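Local coordinates for protein putative phosphomannomutase (Thermus thermophilus, PDB 1TUO) that probably catalyses the intramolecular transfer of a phosphate group on sugar phosphates, as a magnesium-dependent member of the phosphohexose mutase family, at residues A[125-130]-A[343-348]; A[286-291]-A[307-312]; A[313-318]-A[330-335]. One frame throughout, in Å; residues are numbered along the deposited sequence.

Contact 1 of 3, residues A[125-130]-A[343-348]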
ATOM      1  N   GLY A 125       5.162 -11.991   7.756  1.00 19.99           N
ATOM      2  CA  GLY A 125       5.109 -10.544   7.847  1.00 21.56           C
ATOM      3  C   GLY A 125       4.447  -9.933   6.625  1.00 21.78           C
ATOM      4  O   GLY A 125       4.932  -8.935   6.073  1.00 22.98           O
ATOM      5  N   GLY A 126       3.347 -10.549   6.200  1.00 20.55           N
ATOM      6  CA  GLY A 126       2.589 -10.074   5.053  1.00 19.78           C
ATOM      7  C   GLY A 126       1.132 -10.496   5.200  1.00 19.99           C
ATOM      8  O   GLY A 126       0.811 -11.291   6.082  1.00 18.64           O
ATOM      9  N   PRO A 127       0.225  -9.998   4.346  1.00 19.55           N
ATOM     10  CA  PRO A 127      -1.192 -10.370   4.447  1.00 20.04           C
ATOM     11  C   PRO A 127      -1.455 -11.872   4.387  1.00 19.22           C
ATOM     12  O   PRO A 127      -0.856 -12.581   3.579  1.00 18.26           O
ATOM     13  CB  PRO A 127      -1.835  -9.619   3.276  1.00 20.09           C
ATOM     14  CG  PRO A 127      -0.717  -9.469   2.291  1.00 23.42           C
ATOM     15  CD  PRO A 127       0.465  -9.133   3.178  1.00 22.20           C
ATOM     16  N   ILE A 128      -2.360 -12.352   5.240  1.00 19.66           N
ATOM     17  CA  ILE A 128      -2.700 -13.772   5.243  1.00 20.29           C
ATOM     18  C   ILE A 128      -3.262 -14.178   3.887  1.00 20.91           C
ATOM     19  O   ILE A 128      -3.884 -13.372   3.190  1.00 21.48           O
ATOM     20  CB  ILE A 128      -3.746 -14.128   6.323  1.00 19.39           C
ATOM     21  CG1 ILE A 128      -5.003 -13.275   6.144  1.00 21.00           C
ATOM     22  CG2 ILE A 128      -3.140 -13.961   7.710  1.00 21.10           C
ATOM     23  CD1 ILE A 128      -6.146 -13.697   7.041  1.00 22.88           C
ATOM     24  N   ALA A 129      -3.031 -15.431   3.513  1.00 22.03           N
ATOM     25  CA  ALA A 129      -3.521 -15.935   2.240  1.00 23.94           C
ATOM     26  C   ALA A 129      -5.028 -16.149   2.331  1.00 25.54           C
ATOM     27  O   ALA A 129      -5.596 -16.192   3.428  1.00 24.84           O
ATOM     28  CB  ALA A 129      -2.809 -17.252   1.888  1.00 24.57           C
ATOM     29  N   GLN A 130      -5.673 -16.283   1.177  1.00 28.22           N
ATOM     30  CA  GLN A 130      -7.116 -16.488   1.131  1.00 30.48           C
ATOM     31  C   GLN A 130      -7.568 -17.704   1.940  1.00 30.32           C
ATOM     32  O   GLN A 130      -8.588 -17.652   2.625  1.00 29.34           O
ATOM     33  CB  GLN A 130      -7.579 -16.631  -0.321  1.00 34.61           C
ATOM     34  CG  GLN A 130      -9.088 -16.783  -0.469  1.00 39.17           C
ATOM     35  CD  GLN A 130      -9.536 -16.827  -1.920  1.00 42.58           C
ATOM     36  OE1 GLN A 130     -10.721 -17.002  -2.211  1.00 45.10           O
ATOM     37  NE2 GLN A 130      -8.589 -16.665  -2.840  1.00 44.38           N
ATOM     38  N   LEU A 343      10.041  -7.204   3.105  1.00 24.80           N
ATOM     39  CA  LEU A 343       8.852  -7.847   3.662  1.00 23.61           C
ATOM     40  C   LEU A 343       7.885  -8.115   2.514  1.00 22.72           C
ATOM     41  O   LEU A 343       7.835  -7.347   1.554  1.00 22.15           O
ATOM     42  CB  LEU A 343       8.140  -6.924   4.660  1.00 26.31           C
ATOM     43  CG  LEU A 343       8.660  -6.641   6.072  1.00 27.87           C
ATOM     44  CD1 LEU A 343       7.826  -5.521   6.681  1.00 28.19           C
ATOM     45  CD2 LEU A 343       8.577  -7.890   6.930  1.00 25.20           C
ATOM     46  N   PRO A 344       7.125  -9.218   2.589  1.00 22.10           N
ATOM     47  CA  PRO A 344       6.157  -9.545   1.539  1.00 22.00           C
ATOM     48  C   PRO A 344       4.924  -8.729   1.887  1.00 20.54           C
ATOM     49  O   PRO A 344       3.849  -9.275   2.149  1.00 21.24           O
ATOM     50  CB  PRO A 344       5.941 -11.041   1.730  1.00 22.25           C
ATOM     51  CG  PRO A 344       6.065 -11.195   3.220  1.00 21.58           C
ATOM     52  CD  PRO A 344       7.271 -10.337   3.540  1.00 23.40           C
ATOM     53  N   GLU A 345       5.106  -7.410   1.891  1.00 21.47           N
ATOM     54  CA  GLU A 345       4.060  -6.467   2.267  1.00 20.69           C
ATOM     55  C   GLU A 345       4.250  -5.116   1.569  1.00 20.80           C
ATOM     56  O   GLU A 345       5.348  -4.790   1.123  1.00 21.02           O
ATOM     57  CB  GLU A 345       4.118  -6.276   3.792  1.00 22.12           C
ATOM     58  CG  GLU A 345       3.192  -5.215   4.359  1.00 21.50           C
ATOM     59  CD  GLU A 345       1.746  -5.651   4.340  1.00 23.16           C
ATOM     60  OE1 GLU A 345       1.307  -6.299   5.314  1.00 23.56           O
ATOM     61  OE2 GLU A 345       1.055  -5.357   3.344  1.00 23.38           O
ATOM     62  N   ARG A 346       3.177  -4.337   1.467  1.00 19.92           N
ATOM     63  CA  ARG A 346       3.263  -3.012   0.861  1.00 21.25           C
ATOM     64  C   ARG A 346       3.870  -2.092   1.913  1.00 20.44           C
ATOM     65  O   ARG A 346       3.387  -2.046   3.045  1.00 18.96           O
ATOM     66  CB  ARG A 346       1.866  -2.519   0.478  1.00 24.56           C
ATOM     67  CG  ARG A 346       1.246  -3.310  -0.658  1.00 26.92           C
ATOM     68  CD  ARG A 346      -0.214  -2.950  -0.896  1.00 30.10           C
ATOM     69  NE  ARG A 346      -1.085  -3.466   0.159  1.00 32.00           N
ATOM     70  CZ  ARG A 346      -2.358  -3.793  -0.027  1.00 34.03           C
ATOM     71  NH1 ARG A 346      -2.908  -3.659  -1.226  1.00 34.17           N
ATOM     72  NH2 ARG A 346      -3.082  -4.261   0.982  1.00 35.16           N
ATOM     73  N   ASP A 347       4.927  -1.367   1.556  1.00 18.68           N
ATOM     74  CA  ASP A 347       5.566  -0.467   2.513  1.00 18.55           C
ATOM     75  C   ASP A 347       5.778   0.914   1.901  1.00 18.58           C
ATOM     76  O   ASP A 347       6.679   1.115   1.085  1.00 16.96           O
ATOM     77  CB  ASP A 347       6.905  -1.059   2.983  1.00 17.94           C
ATOM     78  CG  ASP A 347       7.531  -0.268   4.117  1.00 17.84           C
ATOM     79  OD1 ASP A 347       8.280  -0.871   4.919  1.00 20.50           O
ATOM     80  OD2 ASP A 347       7.287   0.957   4.209  1.00 17.59           O
ATOM     81  N   GLY A 348       4.932   1.860   2.303  1.00 16.78           N
ATOM     82  CA  GLY A 348       5.019   3.209   1.779  1.00 17.52           C
ATOM     83  C   GLY A 348       6.192   4.005   2.316  1.00 16.57           C
ATOM     84  O   GLY A 348       6.622   4.985   1.704  1.00 17.34           O
TER

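Contact 2 of 3, residues A[286-291]-A[307-312]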
ATOM      1  N   ARG A 286      12.053 -11.272 -11.437  1.00 28.44           N
ATOM      2  CA  ARG A 286      10.888 -10.742 -12.127  1.00 27.09           C
ATOM      3  C   ARG A 286      10.173  -9.662 -11.326  1.00 25.33           C
ATOM      4  O   ARG A 286      10.362  -9.531 -10.118  1.00 21.97           O
ATOM      5  CB  ARG A 286       9.918 -11.883 -12.428  1.00 29.07           C
ATOM      6  CG  ARG A 286       9.632 -12.720 -11.202  1.00 30.10           C
ATOM      7  CD  ARG A 286       8.799 -13.960 -11.491  1.00 30.27           C
ATOM      8  NE  ARG A 286       8.626 -14.731 -10.264  1.00 29.31           N
ATOM      9  CZ  ARG A 286       7.458 -15.159  -9.795  1.00 29.56           C
ATOM     10  NH1 ARG A 286       6.329 -14.902 -10.449  1.00 28.81           N
ATOM     11  NH2 ARG A 286       7.420 -15.832  -8.656  1.00 28.91           N
ATOM     12  N   ALA A 287       9.369  -8.875 -12.026  1.00 23.24           N
ATOM     13  CA  ALA A 287       8.577  -7.829 -11.403  1.00 22.87           C
ATOM     14  C   ALA A 287       7.163  -8.396 -11.403  1.00 22.51           C
ATOM     15  O   ALA A 287       6.763  -9.060 -12.361  1.00 22.83           O
ATOM     16  CB  ALA A 287       8.636  -6.552 -12.240  1.00 23.39           C
ATOM     17  N   VAL A 288       6.410  -8.151 -10.334  1.00 21.21           N
ATOM     18  CA  VAL A 288       5.045  -8.651 -10.246  1.00 21.13           C
ATOM     19  C   VAL A 288       4.101  -7.452 -10.202  1.00 21.67           C
ATOM     20  O   VAL A 288       4.356  -6.490  -9.487  1.00 22.25           O
ATOM     21  CB  VAL A 288       4.848  -9.514  -8.979  1.00 20.21           C
ATOM     22  CG1 VAL A 288       3.486 -10.205  -9.023  1.00 21.38           C
ATOM     23  CG2 VAL A 288       5.980 -10.533  -8.866  1.00 22.22           C
ATOM     24  N   LYS A 289       3.027  -7.509 -10.983  1.00 21.79           N
ATOM     25  CA  LYS A 289       2.064  -6.407 -11.038  1.00 20.98           C
ATOM     26  C   LYS A 289       0.643  -6.928 -11.156  1.00 22.41           C
ATOM     27  O   LYS A 289       0.415  -7.986 -11.739  1.00 21.39           O
ATOM     28  CB  LYS A 289       2.359  -5.510 -12.250  1.00 21.36           C
ATOM     29  CG  LYS A 289       2.388  -6.270 -13.581  1.00 22.30           C
ATOM     30  CD  LYS A 289       2.319  -5.347 -14.805  1.00 25.04           C
ATOM     31  CE  LYS A 289       0.903  -5.296 -15.383  1.00 25.42           C
ATOM     32  NZ  LYS A 289       0.819  -4.588 -16.702  1.00 27.72           N
ATOM     33  N   ASN A 290      -0.326  -6.203 -10.602  1.00 21.66           N
ATOM     34  CA  ASN A 290      -1.694  -6.671 -10.757  1.00 21.63           C
ATOM     35  C   ASN A 290      -2.207  -6.238 -12.130  1.00 21.22           C
ATOM     36  O   ASN A 290      -1.546  -5.480 -12.848  1.00 21.75           O
ATOM     37  CB  ASN A 290      -2.616  -6.192  -9.613  1.00 22.50           C
ATOM     38  CG  ASN A 290      -3.017  -4.725  -9.715  1.00 24.79           C
ATOM     39  OD1 ASN A 290      -3.054  -4.132 -10.795  1.00 23.77           O
ATOM     40  ND2 ASN A 290      -3.368  -4.145  -8.569  1.00 23.19           N
ATOM     41  N   PHE A 291      -3.385  -6.736 -12.484  1.00 21.31           N
ATOM     42  CA  PHE A 291      -4.020  -6.499 -13.777  1.00 21.75           C
ATOM     43  C   PHE A 291      -4.261  -5.051 -14.219  1.00 21.58           C
ATOM     44  O   PHE A 291      -4.395  -4.789 -15.412  1.00 22.87           O
ATOM     45  CB  PHE A 291      -5.340  -7.279 -13.798  1.00 22.49           C
ATOM     46  CG  PHE A 291      -5.847  -7.610 -15.173  1.00 24.02           C
ATOM     47  CD1 PHE A 291      -4.988  -8.105 -16.150  1.00 23.85           C
ATOM     48  CD2 PHE A 291      -7.205  -7.497 -15.468  1.00 24.49           C
ATOM     49  CE1 PHE A 291      -5.472  -8.488 -17.403  1.00 24.15           C
ATOM     50  CE2 PHE A 291      -7.699  -7.877 -16.713  1.00 25.11           C
ATOM     51  CZ  PHE A 291      -6.832  -8.374 -17.683  1.00 25.25           C
ATOM     52  N   GLY A 307      11.631 -10.646 -16.418  1.00 24.85           N
ATOM     53  CA  GLY A 307      10.279 -11.146 -16.540  1.00 25.67           C
ATOM     54  C   GLY A 307       9.257 -10.318 -15.792  1.00 24.88           C
ATOM     55  O   GLY A 307       9.593  -9.596 -14.849  1.00 24.97           O
ATOM     56  N   VAL A 308       8.007 -10.413 -16.230  1.00 24.55           N
ATOM     57  CA  VAL A 308       6.917  -9.689 -15.587  1.00 23.15           C
ATOM     58  C   VAL A 308       5.737 -10.625 -15.419  1.00 22.44           C
ATOM     59  O   VAL A 308       5.242 -11.198 -16.389  1.00 23.70           O
ATOM     60  CB  VAL A 308       6.474  -8.469 -16.417  1.00 22.82           C
ATOM     61  CG1 VAL A 308       5.316  -7.759 -15.718  1.00 22.42           C
ATOM     62  CG2 VAL A 308       7.637  -7.516 -16.593  1.00 21.72           C
ATOM     63  N   THR A 309       5.304 -10.788 -14.172  1.00 20.64           N
ATOM     64  CA  THR A 309       4.174 -11.644 -13.850  1.00 20.73           C
ATOM     65  C   THR A 309       2.975 -10.762 -13.560  1.00 20.95           C
ATOM     66  O   THR A 309       3.087  -9.808 -12.803  1.00 20.15           O
ATOM     67  CB  THR A 309       4.469 -12.496 -12.605  1.00 21.09           C
ATOM     68  OG1 THR A 309       5.543 -13.401 -12.895  1.00 22.51           O
ATOM     69  CG2 THR A 309       3.229 -13.282 -12.186  1.00 21.26           C
ATOM     70  N   THR A 310       1.837 -11.077 -14.173  1.00 22.07           N
ATOM     71  CA  THR A 310       0.615 -10.308 -13.965  1.00 22.55           C
ATOM     72  C   THR A 310      -0.358 -11.128 -13.135  1.00 23.00           C
ATOM     73  O   THR A 310      -0.621 -12.293 -13.436  1.00 23.77           O
ATOM     74  CB  THR A 310      -0.049  -9.939 -15.306  1.00 23.21           C
ATOM     75  OG1 THR A 310       0.863  -9.151 -16.080  1.00 23.88           O
ATOM     76  CG2 THR A 310      -1.330  -9.140 -15.076  1.00 24.52           C
ATOM     77  N   THR A 311      -0.892 -10.511 -12.088  1.00 23.35           N
ATOM     78  CA  THR A 311      -1.823 -11.182 -11.195  1.00 25.05           C
ATOM     79  C   THR A 311      -3.140 -10.425 -11.087  1.00 25.90           C
ATOM     80  O   THR A 311      -3.224  -9.251 -11.435  1.00 24.24           O
ATOM     81  CB  THR A 311      -1.249 -11.267  -9.781  1.00 25.61           C
ATOM     82  OG1 THR A 311      -1.048  -9.939  -9.276  1.00 27.43           O
ATOM     83  CG2 THR A 311       0.081 -12.008  -9.788  1.00 27.54           C
ATOM     84  N   PRO A 312      -4.196 -11.106 -10.623  1.00 27.02           N
ATOM     85  CA  PRO A 312      -5.488 -10.431 -10.479  1.00 27.42           C
ATOM     86  C   PRO A 312      -5.290  -9.406  -9.368  1.00 27.54           C
ATOM     87  O   PRO A 312      -4.306  -9.479  -8.632  1.00 27.10           O
ATOM     88  CB  PRO A 312      -6.415 -11.561 -10.043  1.00 28.02           C
ATOM     89  CG  PRO A 312      -5.811 -12.770 -10.713  1.00 27.71           C
ATOM     90  CD  PRO A 312      -4.338 -12.562 -10.444  1.00 28.28           C
TER

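Contact 3 of 3, residues A[313-318]-A[330-335]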
ATOM      1  N   VAL A 313      -6.205  -8.454  -9.237  1.00 28.68           N
ATOM      2  CA  VAL A 313      -6.074  -7.462  -8.178  1.00 28.86           C
ATOM      3  C   VAL A 313      -6.216  -8.141  -6.815  1.00 29.72           C
ATOM      4  O   VAL A 313      -7.082  -8.996  -6.615  1.00 31.25           O
ATOM      5  CB  VAL A 313      -7.130  -6.345  -8.320  1.00 28.95           C
ATOM      6  CG1 VAL A 313      -7.080  -5.419  -7.106  1.00 29.64           C
ATOM      7  CG2 VAL A 313      -6.871  -5.555  -9.593  1.00 28.22           C
ATOM      8  N   GLY A 314      -5.352  -7.749  -5.887  1.00 28.60           N
ATOM      9  CA  GLY A 314      -5.345  -8.320  -4.553  1.00 29.08           C
ATOM     10  C   GLY A 314      -3.889  -8.579  -4.233  1.00 28.76           C
ATOM     11  O   GLY A 314      -3.230  -9.332  -4.947  1.00 28.07           O
ATOM     12  N   PHE A 315      -3.372  -7.968  -3.173  1.00 27.62           N
ATOM     13  CA  PHE A 315      -1.962  -8.144  -2.847  1.00 27.64           C
ATOM     14  C   PHE A 315      -1.581  -9.577  -2.487  1.00 27.50           C
ATOM     15  O   PHE A 315      -0.407  -9.947  -2.560  1.00 26.20           O
ATOM     16  CB  PHE A 315      -1.545  -7.190  -1.727  1.00 28.29           C
ATOM     17  CG  PHE A 315      -0.056  -7.099  -1.538  1.00 28.25           C
ATOM     18  CD1 PHE A 315       0.593  -7.905  -0.604  1.00 29.64           C
ATOM     19  CD2 PHE A 315       0.704  -6.234  -2.312  1.00 28.33           C
ATOM     20  CE1 PHE A 315       1.976  -7.845  -0.450  1.00 28.54           C
ATOM     21  CE2 PHE A 315       2.086  -6.167  -2.165  1.00 29.57           C
ATOM     22  CZ  PHE A 315       2.723  -6.975  -1.231  1.00 28.33           C
ATOM     23  N   LYS A 316      -2.568 -10.387  -2.120  1.00 27.11           N
ATOM     24  CA  LYS A 316      -2.299 -11.775  -1.771  1.00 28.12           C
ATOM     25  C   LYS A 316      -1.579 -12.476  -2.921  1.00 27.30           C
ATOM     26  O   LYS A 316      -0.697 -13.312  -2.695  1.00 26.93           O
ATOM     27  CB  LYS A 316      -3.604 -12.514  -1.452  1.00 29.98           C
ATOM     28  CG  LYS A 316      -4.587 -12.584  -2.611  1.00 34.00           C
ATOM     29  CD  LYS A 316      -5.828 -13.384  -2.238  1.00 37.68           C
ATOM     30  CE  LYS A 316      -6.876 -13.299  -3.332  1.00 38.83           C
ATOM     31  NZ  LYS A 316      -6.442 -14.531  -3.988  1.00 41.18           N
ATOM     32  N   TRP A 317      -1.949 -12.130  -4.152  1.00 25.77           N
ATOM     33  CA  TRP A 317      -1.333 -12.745  -5.327  1.00 25.20           C
ATOM     34  C   TRP A 317       0.138 -12.364  -5.464  1.00 24.16           C
ATOM     35  O   TRP A 317       0.951 -13.165  -5.921  1.00 21.93           O
ATOM     36  CB  TRP A 317      -2.059 -12.341  -6.616  1.00 26.22           C
ATOM     37  CG  TRP A 317      -3.491 -12.774  -6.715  1.00 30.84           C
ATOM     38  CD1 TRP A 317      -4.592 -12.102  -6.249  1.00 31.44           C
ATOM     39  CD2 TRP A 317      -3.988 -13.953  -7.362  1.00 31.88           C
ATOM     40  NE1 TRP A 317      -5.740 -12.789  -6.575  1.00 32.53           N
ATOM     41  CE2 TRP A 317      -5.398 -13.929  -7.256  1.00 33.25           C
ATOM     42  CE3 TRP A 317      -3.378 -15.031  -8.023  1.00 32.83           C
ATOM     43  CZ2 TRP A 317      -6.209 -14.939  -7.787  1.00 33.62           C
ATOM     44  CZ3 TRP A 317      -4.185 -16.036  -8.551  1.00 32.65           C
ATOM     45  CH2 TRP A 317      -5.586 -15.981  -8.429  1.00 34.25           C
ATOM     46  N   ILE A 318       0.474 -11.134  -5.090  1.00 21.74           N
ATOM     47  CA  ILE A 318       1.852 -10.667  -5.179  1.00 22.14           C
ATOM     48  C   ILE A 318       2.690 -11.309  -4.075  1.00 21.64           C
ATOM     49  O   ILE A 318       3.834 -11.701  -4.299  1.00 21.19           O
ATOM     50  CB  ILE A 318       1.916  -9.118  -5.072  1.00 21.03           C
ATOM     51  CG1 ILE A 318       1.207  -8.499  -6.283  1.00 22.14           C
ATOM     52  CG2 ILE A 318       3.364  -8.644  -5.008  1.00 21.64           C
ATOM     53  CD1 ILE A 318       1.085  -6.987  -6.235  1.00 21.24           C
ATOM     54  N   GLY A 330       7.223  -5.623  -6.543  1.00 19.38           N
ATOM     55  CA  GLY A 330       5.838  -5.999  -6.784  1.00 20.40           C
ATOM     56  C   GLY A 330       4.972  -4.773  -6.583  1.00 20.05           C
ATOM     57  O   GLY A 330       5.152  -4.047  -5.610  1.00 20.33           O
ATOM     58  N   GLY A 331       4.028  -4.524  -7.479  1.00 19.95           N
ATOM     59  CA  GLY A 331       3.227  -3.330  -7.287  1.00 20.55           C
ATOM     60  C   GLY A 331       1.800  -3.375  -7.774  1.00 22.39           C
ATOM     61  O   GLY A 331       1.412  -4.227  -8.576  1.00 20.19           O
ATOM     62  N   GLU A 332       1.020  -2.430  -7.263  1.00 22.38           N
ATOM     63  CA  GLU A 332      -0.381  -2.295  -7.621  1.00 24.69           C
ATOM     64  C   GLU A 332      -0.620  -0.909  -8.209  1.00 25.43           C
ATOM     65  O   GLU A 332       0.209  -0.011  -8.071  1.00 27.12           O
ATOM     66  CB  GLU A 332      -1.250  -2.479  -6.384  1.00 24.48           C
ATOM     67  CG  GLU A 332      -1.138  -3.842  -5.746  1.00 27.97           C
ATOM     68  CD  GLU A 332      -1.965  -3.938  -4.489  1.00 30.35           C
ATOM     69  OE1 GLU A 332      -2.436  -5.046  -4.168  1.00 32.09           O
ATOM     70  OE2 GLU A 332      -2.135  -2.898  -3.820  1.00 32.52           O
ATOM     71  N   GLU A 333      -1.763  -0.740  -8.856  1.00 26.21           N
ATOM     72  CA  GLU A 333      -2.112   0.534  -9.467  1.00 28.04           C
ATOM     73  C   GLU A 333      -2.553   1.564  -8.428  1.00 27.71           C
ATOM     74  O   GLU A 333      -2.817   2.717  -8.765  1.00 27.34           O
ATOM     75  CB  GLU A 333      -3.224   0.316 -10.494  1.00 30.18           C
ATOM     76  CG  GLU A 333      -4.128  -0.852 -10.156  1.00 35.25           C
ATOM     77  CD  GLU A 333      -4.770  -0.721  -8.790  1.00 36.17           C
ATOM     78  OE1 GLU A 333      -4.780  -1.721  -8.038  1.00 34.74           O
ATOM     79  OE2 GLU A 333      -5.267   0.381  -8.473  1.00 40.40           O
ATOM     80  N   SER A 334      -2.609   1.142  -7.167  1.00 29.00           N
ATOM     81  CA  SER A 334      -3.043   2.016  -6.077  1.00 30.09           C
ATOM     82  C   SER A 334      -1.947   2.672  -5.245  1.00 29.59           C
ATOM     83  O   SER A 334      -2.242   3.361  -4.265  1.00 29.98           O
ATOM     84  CB  SER A 334      -3.977   1.248  -5.143  1.00 31.70           C
ATOM     85  OG  SER A 334      -5.191   0.943  -5.801  1.00 38.63           O
ATOM     86  N   GLY A 335      -0.689   2.459  -5.619  1.00 26.46           N
ATOM     87  CA  GLY A 335       0.397   3.076  -4.882  1.00 25.72           C
ATOM     88  C   GLY A 335       1.112   2.144  -3.922  1.00 23.99           C
ATOM     89  O   GLY A 335       2.108   2.527  -3.305  1.00 26.87           O
TER
HETATM   90  O   HOH W   1      -3.108  -6.375  -6.451  1.00 28.51           O

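Contact 1 of 3, residues A[125-130]-A[343-348]
P127 turns the CD corner of its ring toward the carboxylate of E345, with E345 OE1 lying 3.6 Å from P127 CD. The same CD also rests 3.5 Å from P344 O, so one ring carbon touches both a backbone carbonyl and an acid. E345 starts out with CG opposite its own backbone N (chi1 174°) and then bends sharply at chi2 (73°). That bend folds the carboxylate back over the chain, where OE2 uses its anti lone pair to accept the N-H of R346 at 3.0 Å. OE1 is gripped by K121 in a salt bridge and by S92 through a hydrogen bond. These contacts join the first and third alpha/beta/alpha domains of the phosphohexomutase fold, meeting at a corner where P344 sits at the centre of an inverse gamma turn. With an alanine in place of E345, K121 would probably be left without its anionic mate and a gap would open beside P127. G126 brings CA to 3.3 Å from P344 O in a CA-H...O contact, and a CB there would clash with that oxygen. G125 O faces E345 CB at 3.6 Å; G125 O and P344 O are both buried without a hydrogen-bond partner.

Contact 2 of 3, residues A[286-291]-A[307-312]
R286 reaches across to T309 with an extended side chain, and its NH1 donates to T309 OG1 at 3.0 Å. The hydroxyl lies in the guanidinium plane, at its edge, and the bond is moderately bent, 155° at the hydrogen. T309 makes this possible by carrying OG1 beside its backbone N, opposite the carbonyl carbon (chi1 -65°). NH2 of the same guanidinium is claimed by E321 in a salt bridge.

Farther along, V288 and T311 cross at about a right angle, methyl against methyl, with V288 CG1 3.9 Å from T311 CG2. They share their face of the sheet with T309 and N290, and helix 315-322 packs on it through I318. On the opposite face, K289 runs alongside T310, both pointing the same way, and lays CG against V308 CG1 at 3.9 Å. Its chain then bends at chi3, and NZ ends in a salt bridge to D298 with further bonds to the carbonyls of V293 and T294. At the far end T310 CG2 sits at the edge of the F291 ring, 4.0 Å from CD1.

Underneath, the two strands run parallel, 25° apart, paired A287 with V308 through N290 with T311. A287 and K289 each bond through both N and O; the bond from K289 N to T309 O is 2.9 Å long and nearly straight. This is the strand pair of a beta-alpha-beta unit whose strands are connected through helix 296-304, and strand 308-311 is an outermost one in the third domain's sheet. Backbone bonds thus set the register, while the charged ends of R286 and K289 spend themselves on acids of helices 315-322 and 296-304, tying the strand pair to a helix on each face.

Contact 3 of 3, residues A[313-318]-A[330-335]
This is a buried helix-to-strand contact in the third alpha/beta/alpha domain, in which the first turn of helix 315-322 packs against the end of strand 327-331 and the turn that follows it. E332 has the largest share. Its side chain starts with CG opposite the carbonyl carbon (chi1 -62°) and runs extended, which brings OE1 to the edge of the F315 ring, near the ring plane, 3.8 Å from F315 CD2. Carboxylate and ring stand almost perpendicular, 82° apart. A water completes the link: it accepts from G314 N and donates to E332 OE1, at 2.7 Å on both sides. The second oxygen, OE2, is held by R346 in a salt bridge, so both carboxylate oxygens are anchored.

I318 supplies the apolar half. Its CD1 lies 3.6 Å from G331 O and 3.9 Å from E332 CG, while CG2 rests 4.0 Å from G330 CA. A CB on G330 would run into that methyl, so the close fit of helix on strand depends on the bare backbone there. I318 CB also sits over the rim of one face of the F315 ring.

Beyond the strand, a type I turn runs from E332 to G335, where S334 OG donates to E333 OE2 at 2.7 Å and E333 OE1 takes the amide of N290. The sequence GEESG, from G331 to G335, is consistent with the sugar-recognition loop of relatives. Placing the E332 carboxylate beside the helix's N-terminal turn is likely to be electrostatically favourable, and the water lets it reach the G314 N-H without a direct bond, leaving the acid fixed by an arginine and a bridging water.

Overall arrangement
Contacts 1 and 3 are buried near the middle of the chain, whereas contact 2 lies farther out, at an edge of its sheet and only partly buried. Contacts 2 and 3 belong to the same domain and the same sheet: strand 286-290 lies between 308-311 and 327-331, and V288 O bonds to G331 N. Contact 1 instead spans two domains, and both others are nested inside the loop it closes. It meets contact 3 through the R346–E332 salt bridge and packing on F315, but does not touch contact 2. Backbone bonds dominate contact 2; contacts 1 and 3 have no direct hydrogen bond across their segments and rely on packing around buried carboxylates.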